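Local coordinates for galactose-binding-like protein (Bacteroides thetaiotaomicron, PDB 7M1B) that probably binds glycans as a SusE-like protein with a galactose-binding-like domain, in a family with a potential degradative capacity, at residues A[231-236]-A[240-245]; A[274-279]-A[284-289]; A[219-222]-A[227-230]; A[258-263]-A[374-379]. All coordinates share one frame; numbering follows the deposited sequence.

Interaction 1: A[231-236]-A[240-245]. With EDO (1,2-ethanediol), chain B.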
# COMPACT_ATOMS: atom_id res chain seq x y z
N LEU A 231 1.27 -6.96 -16.24
CA LEU A 231 0.39 -6.79 -15.09
C LEU A 231 -0.49 -5.55 -15.17
O LEU A 231 -1.42 -5.40 -14.35
CB LEU A 231 1.17 -6.72 -13.77
CG LEU A 231 2.09 -7.93 -13.49
CD1 LEU A 231 2.71 -7.68 -12.08
CD2 LEU A 231 1.23 -9.24 -13.48
N PHE A 232 -0.27 -4.73 -16.21
CA PHE A 232 -1.00 -3.47 -16.28
C PHE A 232 -1.63 -3.30 -17.66
O PHE A 232 -1.99 -2.16 -18.00
CB PHE A 232 0.06 -2.34 -16.11
CG PHE A 232 0.97 -2.52 -14.92
CD1 PHE A 232 0.50 -2.57 -13.60
CD2 PHE A 232 2.35 -2.83 -15.15
CE1 PHE A 232 1.35 -2.76 -12.51
CE2 PHE A 232 3.18 -3.04 -14.04
CZ PHE A 232 2.71 -3.07 -12.75
N ASN A 233 -1.98 -4.41 -18.30
CA ASN A 233 -2.53 -4.31 -19.67
C ASN A 233 -4.08 -4.39 -19.73
O ASN A 233 -4.67 -4.47 -20.82
CB ASN A 233 -1.87 -5.33 -20.58
CG ASN A 233 -2.18 -6.75 -20.20
OD1 ASN A 233 -3.00 -7.00 -19.30
ND2 ASN A 233 -1.47 -7.69 -20.82
N GLY A 234 -4.72 -4.57 -18.59
CA GLY A 234 -6.17 -4.65 -18.44
C GLY A 234 -6.71 -6.08 -18.52
O GLY A 234 -7.87 -6.28 -18.20
N ASP A 235 -5.91 -7.08 -18.94
CA ASP A 235 -6.44 -8.43 -19.19
C ASP A 235 -6.40 -9.18 -17.85
O ASP A 235 -5.34 -9.48 -17.31
CB ASP A 235 -5.57 -9.16 -20.23
CG ASP A 235 -6.02 -10.59 -20.64
OD1 ASP A 235 -7.08 -11.15 -20.16
OD2 ASP A 235 -5.31 -11.19 -21.50
N HIS A 236 -7.58 -9.53 -17.34
CA HIS A 236 -7.62 -10.24 -16.06
C HIS A 236 -8.94 -11.04 -16.00
O HIS A 236 -9.77 -10.93 -16.92
CB HIS A 236 -7.53 -9.23 -14.92
CG HIS A 236 -8.76 -8.36 -14.80
ND1 HIS A 236 -9.03 -7.36 -15.79
CD2 HIS A 236 -9.86 -8.42 -14.02
CE1 HIS A 236 -10.21 -6.78 -15.49
NE2 HIS A 236 -10.70 -7.39 -14.39
N SER A 240 -8.78 -15.70 -18.11
CA SER A 240 -7.66 -15.02 -18.74
C SER A 240 -6.40 -15.90 -18.76
O SER A 240 -6.11 -16.61 -17.76
CB SER A 240 -7.38 -13.78 -17.98
OG SER A 240 -6.23 -13.09 -18.50
N TRP A 241 -5.68 -15.77 -19.88
CA TRP A 241 -4.34 -16.40 -20.02
C TRP A 241 -3.22 -15.36 -19.78
O TRP A 241 -2.02 -15.61 -20.05
CB TRP A 241 -4.18 -17.08 -21.42
CG TRP A 241 -4.22 -18.59 -21.26
CD1 TRP A 241 -3.16 -19.46 -21.42
CD2 TRP A 241 -5.34 -19.41 -20.87
NE1 TRP A 241 -3.58 -20.72 -21.15
CE2 TRP A 241 -4.89 -20.72 -20.78
CE3 TRP A 241 -6.68 -19.12 -20.49
CZ2 TRP A 241 -5.71 -21.79 -20.46
CZ3 TRP A 241 -7.50 -20.17 -20.11
CH2 TRP A 241 -7.00 -21.49 -20.09
N ASN A 242 -3.57 -14.17 -19.26
CA ASN A 242 -2.51 -13.15 -19.10
C ASN A 242 -1.68 -13.38 -17.83
O ASN A 242 -2.16 -13.97 -16.85
CB ASN A 242 -3.23 -11.82 -18.84
CG ASN A 242 -2.27 -10.64 -18.90
OD1 ASN A 242 -1.50 -10.52 -19.84
ND2 ASN A 242 -2.14 -9.88 -17.82
N TYR A 243 -0.39 -13.01 -17.91
CA TYR A 243 0.39 -13.08 -16.67
C TYR A 243 1.71 -12.35 -16.93
O TYR A 243 2.03 -12.02 -18.05
CB TYR A 243 0.82 -14.55 -16.40
CG TYR A 243 1.37 -15.30 -17.60
CD1 TYR A 243 2.71 -15.14 -18.05
CD2 TYR A 243 0.59 -16.24 -18.27
CE1 TYR A 243 3.20 -15.81 -19.18
CE2 TYR A 243 1.06 -16.90 -19.39
CZ TYR A 243 2.39 -16.75 -19.80
OH TYR A 243 2.77 -17.41 -20.91
N ALA A 244 2.39 -12.01 -15.83
CA ALA A 244 3.85 -11.81 -15.86
C ALA A 244 4.44 -12.99 -15.09
O ALA A 244 3.98 -13.35 -13.98
CB ALA A 244 4.27 -10.50 -15.19
N HIS A 245 5.50 -13.60 -15.62
CA HIS A 245 5.96 -14.92 -15.14
C HIS A 245 7.45 -14.86 -14.93
O HIS A 245 8.19 -14.38 -15.79
CB HIS A 245 5.69 -15.95 -16.28
CG HIS A 245 5.72 -17.38 -15.83
ND1 HIS A 245 6.87 -18.00 -15.31
CD2 HIS A 245 4.78 -18.34 -15.88
CE1 HIS A 245 6.56 -19.28 -15.03
NE2 HIS A 245 5.31 -19.52 -15.44
C1 EDO B . 2.50 -20.76 -19.37
O1 EDO B . 1.31 -21.47 -19.06
C2 EDO B . 3.11 -20.22 -18.13
O2 EDO B . 3.04 -21.05 -16.93
O HOH W 1 -6.13 -13.83 -22.08
O HOH W 2 -2.95 -10.65 -22.48
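The backbones come near at Leu231 and Ala244 (CA atoms 6.1 Å apart) and again at His236 and Ser240 (CA atoms 5.5 Å apart), while 231-236 bows away between them. The contact is mostly polar. Asn242 holds its CG anti to the backbone N (chi1 -170°), which sends the amide across to 231-236. Asn233 ND2 gives a nearly straight bond (169°) to Asn242 OD1 at 3.0 Å. Asn242 OD1 lies in the amide plane of Asn233, but the donor stands above the carbonyl plane of Asn242. A water adds a second grip on Asn242 OD1 and also bonds Asp235 OD2. The carboxylate of Asp235 stacks on the amide of Asn242, planes 24° apart. Ser240 OG donates to Asp235 OD1 at 2.7 Å, from above the carboxylate plane. Two turns shape the loop: Asn233 OD1 accepts from Asp235 N in an Asx turn, and Ser240 OG from Asn242 N in an ST turn. The main partner of Asn242 ND2 is Ser230 O; its bond to Asp235 O, at 3.3 Å, is weak. A leucine in place of Asn242 would probably leave Asn233 ND2 without its acceptor, Ser230 O with a weak bond from Gln373, and the water without its second partner. At the Leu231 end, Leu231 CD2 packs on Ala244 CB at 3.7 Å, where Ala244 enters a short strand paired with 370-380.

Interaction 2: A[274-279]-A[284-289]. With EDO (1,2-ethanediol), chain B.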
# COMPACT_ATOMS: atom_id res chain seq x y z
N TRP A 274 -4.50 -9.59 -8.88
CA TRP A 274 -5.02 -10.85 -9.38
C TRP A 274 -3.93 -11.86 -9.64
O TRP A 274 -2.92 -11.52 -10.23
CB TRP A 274 -5.73 -10.65 -10.74
CG TRP A 274 -7.05 -9.95 -10.60
CD1 TRP A 274 -8.27 -10.56 -10.62
CD2 TRP A 274 -7.28 -8.53 -10.62
NE1 TRP A 274 -9.27 -9.61 -10.66
CE2 TRP A 274 -8.69 -8.36 -10.65
CE3 TRP A 274 -6.46 -7.39 -10.56
CZ2 TRP A 274 -9.30 -7.09 -10.61
CZ3 TRP A 274 -7.07 -6.13 -10.60
CH2 TRP A 274 -8.46 -5.99 -10.60
N GLN A 275 -4.19 -13.11 -9.18
CA GLN A 275 -3.31 -14.23 -9.45
C GLN A 275 -3.53 -14.74 -10.90
O GLN A 275 -4.63 -14.61 -11.46
CB GLN A 275 -3.66 -15.43 -8.54
CG GLN A 275 -3.32 -15.14 -7.07
CD GLN A 275 -3.89 -16.26 -6.22
OE1 GLN A 275 -3.75 -17.44 -6.53
NE2 GLN A 275 -4.51 -15.86 -5.12
N ARG A 276 -2.49 -15.40 -11.46
CA ARG A 276 -2.66 -16.04 -12.78
C ARG A 276 -3.64 -17.20 -12.54
O ARG A 276 -3.64 -17.90 -11.51
CB ARG A 276 -1.28 -16.59 -13.23
CG ARG A 276 -1.35 -17.49 -14.47
CD ARG A 276 -1.49 -18.96 -14.10
NE ARG A 276 -0.27 -19.45 -13.39
CZ ARG A 276 0.78 -20.02 -14.02
NH1 ARG A 276 0.74 -20.26 -15.36
NH2 ARG A 276 1.82 -20.33 -13.30
N SER A 277 -4.51 -17.45 -13.54
CA SER A 277 -5.70 -18.26 -13.33
C SER A 277 -5.80 -19.38 -14.36
O SER A 277 -5.85 -20.55 -13.96
CB SER A 277 -6.90 -17.36 -13.33
OG SER A 277 -6.94 -16.70 -14.62
N MET A 278 -5.95 -19.06 -15.68
CA MET A 278 -6.06 -20.03 -16.75
C MET A 278 -7.19 -21.01 -16.46
O MET A 278 -7.07 -22.25 -16.64
CB MET A 278 -4.72 -20.77 -16.97
CG MET A 278 -3.66 -19.79 -17.41
SD MET A 278 -2.13 -20.61 -17.62
CE MET A 278 -1.21 -19.23 -18.05
N GLY A 279 -8.33 -20.45 -16.08
CA GLY A 279 -9.50 -21.26 -15.82
C GLY A 279 -9.78 -21.54 -14.33
O GLY A 279 -10.86 -21.98 -13.94
N TYR A 284 -3.54 -20.11 -6.20
CA TYR A 284 -2.97 -20.51 -4.91
C TYR A 284 -1.87 -21.57 -5.10
O TYR A 284 -1.68 -22.44 -4.24
CB TYR A 284 -4.11 -21.02 -3.99
CG TYR A 284 -5.03 -19.89 -3.61
CD1 TYR A 284 -4.62 -18.89 -2.73
CD2 TYR A 284 -6.29 -19.87 -4.13
CE1 TYR A 284 -5.48 -17.84 -2.38
CE2 TYR A 284 -7.15 -18.82 -3.82
CZ TYR A 284 -6.76 -17.84 -2.90
OH TYR A 284 -7.56 -16.79 -2.57
N ARG A 285 -1.16 -21.49 -6.22
CA ARG A 285 0.02 -22.32 -6.48
C ARG A 285 0.70 -21.73 -7.73
O ARG A 285 0.27 -20.68 -8.24
CB ARG A 285 -0.41 -23.77 -6.77
CG ARG A 285 -1.19 -24.03 -8.07
CD ARG A 285 -1.53 -25.51 -8.39
NE ARG A 285 -2.09 -25.75 -9.76
CZ ARG A 285 -1.44 -26.16 -10.88
NH1 ARG A 285 -0.13 -26.39 -10.84
NH2 ARG A 285 -2.13 -26.34 -12.02
N ALA A 286 1.85 -22.32 -8.12
CA ALA A 286 2.47 -22.00 -9.39
C ALA A 286 2.71 -20.50 -9.57
O ALA A 286 2.31 -19.87 -10.57
CB ALA A 286 1.63 -22.57 -10.54
N GLY A 287 3.33 -19.94 -8.55
CA GLY A 287 3.80 -18.57 -8.60
C GLY A 287 2.89 -17.59 -7.86
O GLY A 287 3.30 -16.44 -7.73
N ALA A 288 1.71 -18.06 -7.41
CA ALA A 288 0.86 -17.15 -6.70
C ALA A 288 1.54 -16.71 -5.38
O ALA A 288 1.92 -17.55 -4.53
CB ALA A 288 -0.44 -17.86 -6.39
N ILE A 289 1.70 -15.38 -5.20
CA ILE A 289 2.33 -14.88 -3.98
C ILE A 289 1.43 -14.92 -2.76
O ILE A 289 0.21 -14.72 -2.83
CB ILE A 289 2.89 -13.46 -4.29
CG1 ILE A 289 1.74 -12.47 -4.57
CG2 ILE A 289 3.94 -13.58 -5.40
CD1 ILE A 289 2.24 -10.99 -4.79
C1 EDO B . 2.50 -20.76 -19.37
O1 EDO B . 1.31 -21.47 -19.06
C2 EDO B . 3.11 -20.22 -18.13
O2 EDO B . 3.04 -21.05 -16.93
O HOH W 3 -0.58 -19.19 -10.54
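Gln275 reaches Tyr284 because its CG lies beside the backbone N (chi1 -69°) and its chain then runs extended through chi2 (171°). Its OE1 accepts from Tyr284 N at 2.7 Å, and the donor lies in the carbonyl plane. The other end of the amide, NE2, sits 3.5 Å above the plane of the Tyr284 ring, offset toward the rim. Amide and ring are nearly perpendicular (83°). NE2 also bonds Glu341 OE1, while Tyr284 OH bonds Ile319 O. Ala288 CB lies against Gln275 OE1 at 3.3 Å. Residues 285-288 form a type I' beta turn, closed by Ala288 N to Arg285 O. Arg276, bent at chi2 and chi3, lays its guanidinium edge against this turn. Its NH2 donates to Ala286 O at 2.8 Å, with the oxygen in the guanidinium plane. NE donates to a water that can in turn donate to Arg285 O. NH1 bonds O2 of an ethanediol, probably from the crystallisation liquor, at 2.9 Å. An alanine in place of Gln275 would probably leave Tyr284 N and Glu341 OE1 without this partner and open a gap under the tyrosine ring. Ala286 N donates to Asp364 OD2, just past strand 352-362.

Interaction 3: A[219-222]-A[227-230]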
# COMPACT_ATOMS: atom_id res chain seq x y z
N ILE A 219 14.39 -9.76 -9.47
CA ILE A 219 14.05 -10.93 -10.29
C ILE A 219 13.53 -10.44 -11.63
O ILE A 219 12.82 -9.43 -11.70
CB ILE A 219 13.03 -11.90 -9.62
CG1 ILE A 219 11.71 -11.21 -9.24
CG2 ILE A 219 13.66 -12.56 -8.38
CD1 ILE A 219 10.60 -12.15 -8.76
N LYS A 220 13.75 -11.28 -12.63
CA LYS A 220 13.27 -11.07 -13.98
C LYS A 220 11.83 -11.60 -14.08
O LYS A 220 11.51 -12.68 -13.52
CB LYS A 220 14.17 -11.78 -14.98
CG LYS A 220 15.56 -11.17 -15.21
CD LYS A 220 16.36 -11.93 -16.28
CE LYS A 220 17.77 -11.43 -16.45
NZ LYS A 220 18.61 -12.35 -17.27
N MET A 221 10.99 -10.89 -14.87
CA MET A 221 9.58 -11.25 -14.95
C MET A 221 9.17 -11.40 -16.43
O MET A 221 8.02 -11.10 -16.77
CB MET A 221 8.68 -10.26 -14.18
CG MET A 221 8.89 -10.38 -12.61
SD MET A 221 8.28 -11.96 -12.02
CE MET A 221 6.53 -11.65 -12.04
N ASP A 222 10.13 -11.77 -17.27
CA ASP A 222 9.92 -11.81 -18.73
C ASP A 222 9.94 -13.25 -19.26
O ASP A 222 10.12 -13.48 -20.49
CB ASP A 222 10.99 -10.96 -19.46
CG ASP A 222 12.38 -11.52 -19.34
OD1 ASP A 222 12.56 -12.37 -18.45
OD2 ASP A 222 13.24 -11.06 -20.13
N THR A 227 5.95 -9.88 -20.17
CA THR A 227 6.83 -9.01 -19.41
C THR A 227 6.13 -8.52 -18.15
O THR A 227 4.92 -8.65 -17.98
CB THR A 227 7.41 -7.82 -20.18
OG1 THR A 227 6.36 -6.84 -20.26
CG2 THR A 227 7.96 -8.22 -21.52
N LEU A 228 6.89 -7.88 -17.24
CA LEU A 228 6.23 -7.30 -16.08
C LEU A 228 5.09 -6.37 -16.45
O LEU A 228 4.12 -6.26 -15.71
CB LEU A 228 7.30 -6.60 -15.20
CG LEU A 228 6.81 -6.17 -13.81
CD1 LEU A 228 6.34 -7.32 -12.96
CD2 LEU A 228 7.91 -5.38 -13.12
N GLU A 229 5.22 -5.68 -17.62
CA GLU A 229 4.18 -4.71 -17.98
C GLU A 229 2.85 -5.39 -18.32
O GLU A 229 1.81 -4.72 -18.26
CB GLU A 229 4.66 -3.89 -19.20
CG GLU A 229 3.92 -2.59 -19.35
CD GLU A 229 4.20 -1.97 -20.70
OE1 GLU A 229 5.39 -2.09 -21.22
OE2 GLU A 229 3.26 -1.25 -21.15
N SER A 230 2.80 -6.72 -18.52
CA SER A 230 1.56 -7.45 -18.64
C SER A 230 0.68 -7.31 -17.42
O SER A 230 -0.54 -7.51 -17.49
CB SER A 230 1.92 -8.91 -18.88
OG SER A 230 2.47 -9.08 -20.19
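Thr227 O accepts from Ser230 N at 2.9 Å, the shortest polar bond within the two segments. It closes the first turn of the 3-10 segment that starts at Leu228. The side chain of Thr227 works on the same turn. Its OG1 accepts from Glu229 N at 3.1 Å, which makes an ST turn. The start of the 3-10 segment is therefore held by both the backbone and the side chain of Thr227. Met221 and Asp222 lie against this start. Met221 O faces Thr227 CA at 3.6 Å in a weak CA-H...O contact. Leu228 N is also near Met221 O, at 3.4 Å, but the angle is too poor for a hydrogen bond. The closest CA atoms are those of Asp222 and Thr227, 4.2 Å apart. Among the side chains, Met221 CB and CG both touch Leu228 CD1, each at 4.0 Å. Leu228 carries its CG anti to the backbone N (chi1 -169°), and its two methyls reach Phe258 (CD1) and Phe260 (CD2) of strand 256-274. Met221 bends at chi2 and chi3, and its end leads away from Leu228, with CE near Ala244 O. Asp222 OD1 is hydrogen-bonded to Tyr247 OH. Apolar touch and one weak CH...O contact imply little directional hold between the segments themselves. Their setting probably depends more on the turn at Thr227 and on the shared seat on Phe258.

Interaction 4: A[258-263]-A[374-379]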
# COMPACT_ATOMS: atom_id res chain seq x y z
N PHE A 258 10.64 -7.32 -7.34
CA PHE A 258 10.64 -6.70 -8.66
C PHE A 258 10.20 -5.24 -8.52
O PHE A 258 9.67 -4.85 -7.48
CB PHE A 258 9.80 -7.44 -9.72
CG PHE A 258 8.33 -7.58 -9.38
CD1 PHE A 258 7.49 -6.50 -9.36
CD2 PHE A 258 7.78 -8.81 -9.05
CE1 PHE A 258 6.14 -6.63 -9.05
CE2 PHE A 258 6.43 -8.96 -8.76
CZ PHE A 258 5.61 -7.86 -8.72
N THR A 259 10.52 -4.46 -9.56
CA THR A 259 10.43 -3.00 -9.54
C THR A 259 9.70 -2.51 -10.77
O THR A 259 10.02 -2.93 -11.90
CB THR A 259 11.81 -2.29 -9.50
OG1 THR A 259 12.62 -2.94 -8.51
CG2 THR A 259 11.68 -0.81 -9.23
N PHE A 260 8.74 -1.58 -10.55
CA PHE A 260 8.15 -0.98 -11.75
C PHE A 260 7.93 0.53 -11.51
O PHE A 260 8.10 1.02 -10.38
CB PHE A 260 6.80 -1.62 -12.13
CG PHE A 260 5.73 -1.69 -11.08
CD1 PHE A 260 4.85 -0.63 -10.97
CD2 PHE A 260 5.64 -2.77 -10.20
CE1 PHE A 260 3.78 -0.73 -10.06
CE2 PHE A 260 4.60 -2.84 -9.28
CZ PHE A 260 3.66 -1.82 -9.20
N ASP A 261 7.69 1.24 -12.59
CA ASP A 261 7.48 2.70 -12.56
C ASP A 261 5.98 2.90 -12.80
O ASP A 261 5.47 2.58 -13.90
CB ASP A 261 8.39 3.33 -13.63
CG ASP A 261 8.31 4.84 -13.76
OD1 ASP A 261 7.57 5.41 -12.97
OD2 ASP A 261 8.91 5.39 -14.75
N MET A 262 5.31 3.63 -11.95
CA MET A 262 3.91 4.00 -12.16
C MET A 262 3.75 5.06 -13.27
O MET A 262 2.67 5.23 -13.82
CB MET A 262 3.26 4.53 -10.89
CG MET A 262 3.21 3.40 -9.76
SD MET A 262 1.97 3.88 -8.51
CE MET A 262 2.80 5.32 -7.84
N GLY A 263 4.84 5.74 -13.64
CA GLY A 263 4.85 6.74 -14.69
C GLY A 263 4.27 8.10 -14.26
O GLY A 263 4.21 9.05 -15.08
N LEU A 374 -2.26 -5.96 -11.64
CA LEU A 374 -2.21 -5.10 -10.43
C LEU A 374 -2.80 -3.74 -10.80
O LEU A 374 -2.39 -3.19 -11.85
CB LEU A 374 -0.76 -4.81 -10.05
CG LEU A 374 0.04 -5.99 -9.55
CD1 LEU A 374 1.49 -5.56 -9.33
CD2 LEU A 374 -0.59 -6.48 -8.23
N TRP A 375 -3.90 -3.37 -10.12
CA TRP A 375 -4.44 -2.03 -10.34
C TRP A 375 -4.22 -1.18 -9.10
O TRP A 375 -4.58 -1.61 -8.03
CB TRP A 375 -5.94 -2.11 -10.64
CG TRP A 375 -6.30 -2.68 -11.99
CD1 TRP A 375 -5.42 -3.17 -12.92
CD2 TRP A 375 -7.63 -2.91 -12.46
NE1 TRP A 375 -6.14 -3.63 -13.99
CE2 TRP A 375 -7.50 -3.49 -13.73
CE3 TRP A 375 -8.94 -2.58 -11.98
CZ2 TRP A 375 -8.62 -3.84 -14.51
CZ3 TRP A 375 -10.02 -2.92 -12.78
CH2 TRP A 375 -9.89 -3.55 -14.03
N PHE A 376 -3.71 0.06 -9.28
CA PHE A 376 -3.38 0.94 -8.15
C PHE A 376 -4.39 2.10 -8.13
O PHE A 376 -4.77 2.59 -9.19
CB PHE A 376 -1.97 1.48 -8.28
CG PHE A 376 -0.92 0.53 -7.75
CD1 PHE A 376 -0.81 -0.76 -8.19
CD2 PHE A 376 -0.14 0.93 -6.64
CE1 PHE A 376 0.14 -1.59 -7.61
CE2 PHE A 376 0.81 0.10 -6.09
CZ PHE A 376 0.84 -1.21 -6.49
N TYR A 377 -4.72 2.55 -6.93
CA TYR A 377 -5.67 3.63 -6.75
C TYR A 377 -5.03 4.70 -5.92
O TYR A 377 -4.27 4.38 -5.01
CB TYR A 377 -6.97 3.17 -6.07
CG TYR A 377 -7.76 2.20 -6.92
CD1 TYR A 377 -7.41 0.83 -6.93
CD2 TYR A 377 -8.77 2.63 -7.76
CE1 TYR A 377 -8.08 -0.08 -7.74
CE2 TYR A 377 -9.47 1.73 -8.56
CZ TYR A 377 -9.12 0.38 -8.55
OH TYR A 377 -9.81 -0.52 -9.32
N GLY A 378 -5.37 5.98 -6.18
CA GLY A 378 -4.86 7.03 -5.30
C GLY A 378 -5.15 8.39 -5.96
O GLY A 378 -5.98 8.51 -6.87
N THR A 379 -4.35 9.37 -5.59
CA THR A 379 -4.52 10.73 -6.06
C THR A 379 -3.21 11.18 -6.70
O THR A 379 -2.23 11.37 -5.99
CB THR A 379 -4.89 11.68 -4.89
OG1 THR A 379 -6.02 11.18 -4.14
CG2 THR A 379 -5.11 13.09 -5.45
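The hydrophobic interior of the galactose-binding-like beta-sandwich is where strand 258-262 meets strand 374-379. The strands face each other across the core rather than pairing edge to edge. Their axes come within 10.8 Å and their directions differ by 47°. Side chains alone bridge this gap. Phe260 and Phe376 reach in from opposite directions and form an offset edge-to-face pair. The centroids are 5.8 Å apart and the planes stand at 83°. The rim of Phe260 points to the face of Phe376, with Phe260 CZ 3.9 Å from Phe376 CE1. Phe260 gets there with CG between its backbone N and carbonyl carbon (chi1 54°). Beside this pair, Met262 crosses Phe376 at about a right angle. Its SD lies 4.1 Å from Phe376 CD2, an oblique Met-aromatic contact. On the other flank, Leu374 CD1 touches Phe260 CE2 at 4.1 Å. More aromatic rings extend the cluster: Phe232 meets Phe260, and Phe271 lies nearly parallel to Phe376. Ile355 of strand 352-362 packs on both Phe260 and Met262. At the corner near Gly263, Asp261 OD1 accepts from Gly263 N at 2.8 Å in an Asx turn. The same oxygen pairs with Arg353 in a salt bridge. Large apolar residues interlocking between two facing layers of strands are the mark of a beta-sandwich core, as in other galactose-binding-like domains.

Interaction 4 is core: wholly apolar and aromatic, between strands far apart in sequence. Interactions 1, 2 and 3 are short-range loop contacts, their centres about 20 Å from the centre of the chain. Interaction 2 is buried but polar, while interactions 1 and 3 are partly buried with exposed residues. Interaction 3 borders the core, since Leu228 packs on Phe258 and Phe260. Its Ser230 O also receives Asn242 ND2 of interaction 1. Interaction 1 in turn meets strand 370-380 through Leu231 O and Leu374 N. Interactions 1 and 2 touch at Ser240 and Met278 and border the same ethanediol. Interaction 2 joins interaction 4 where Trp274 meets Trp375.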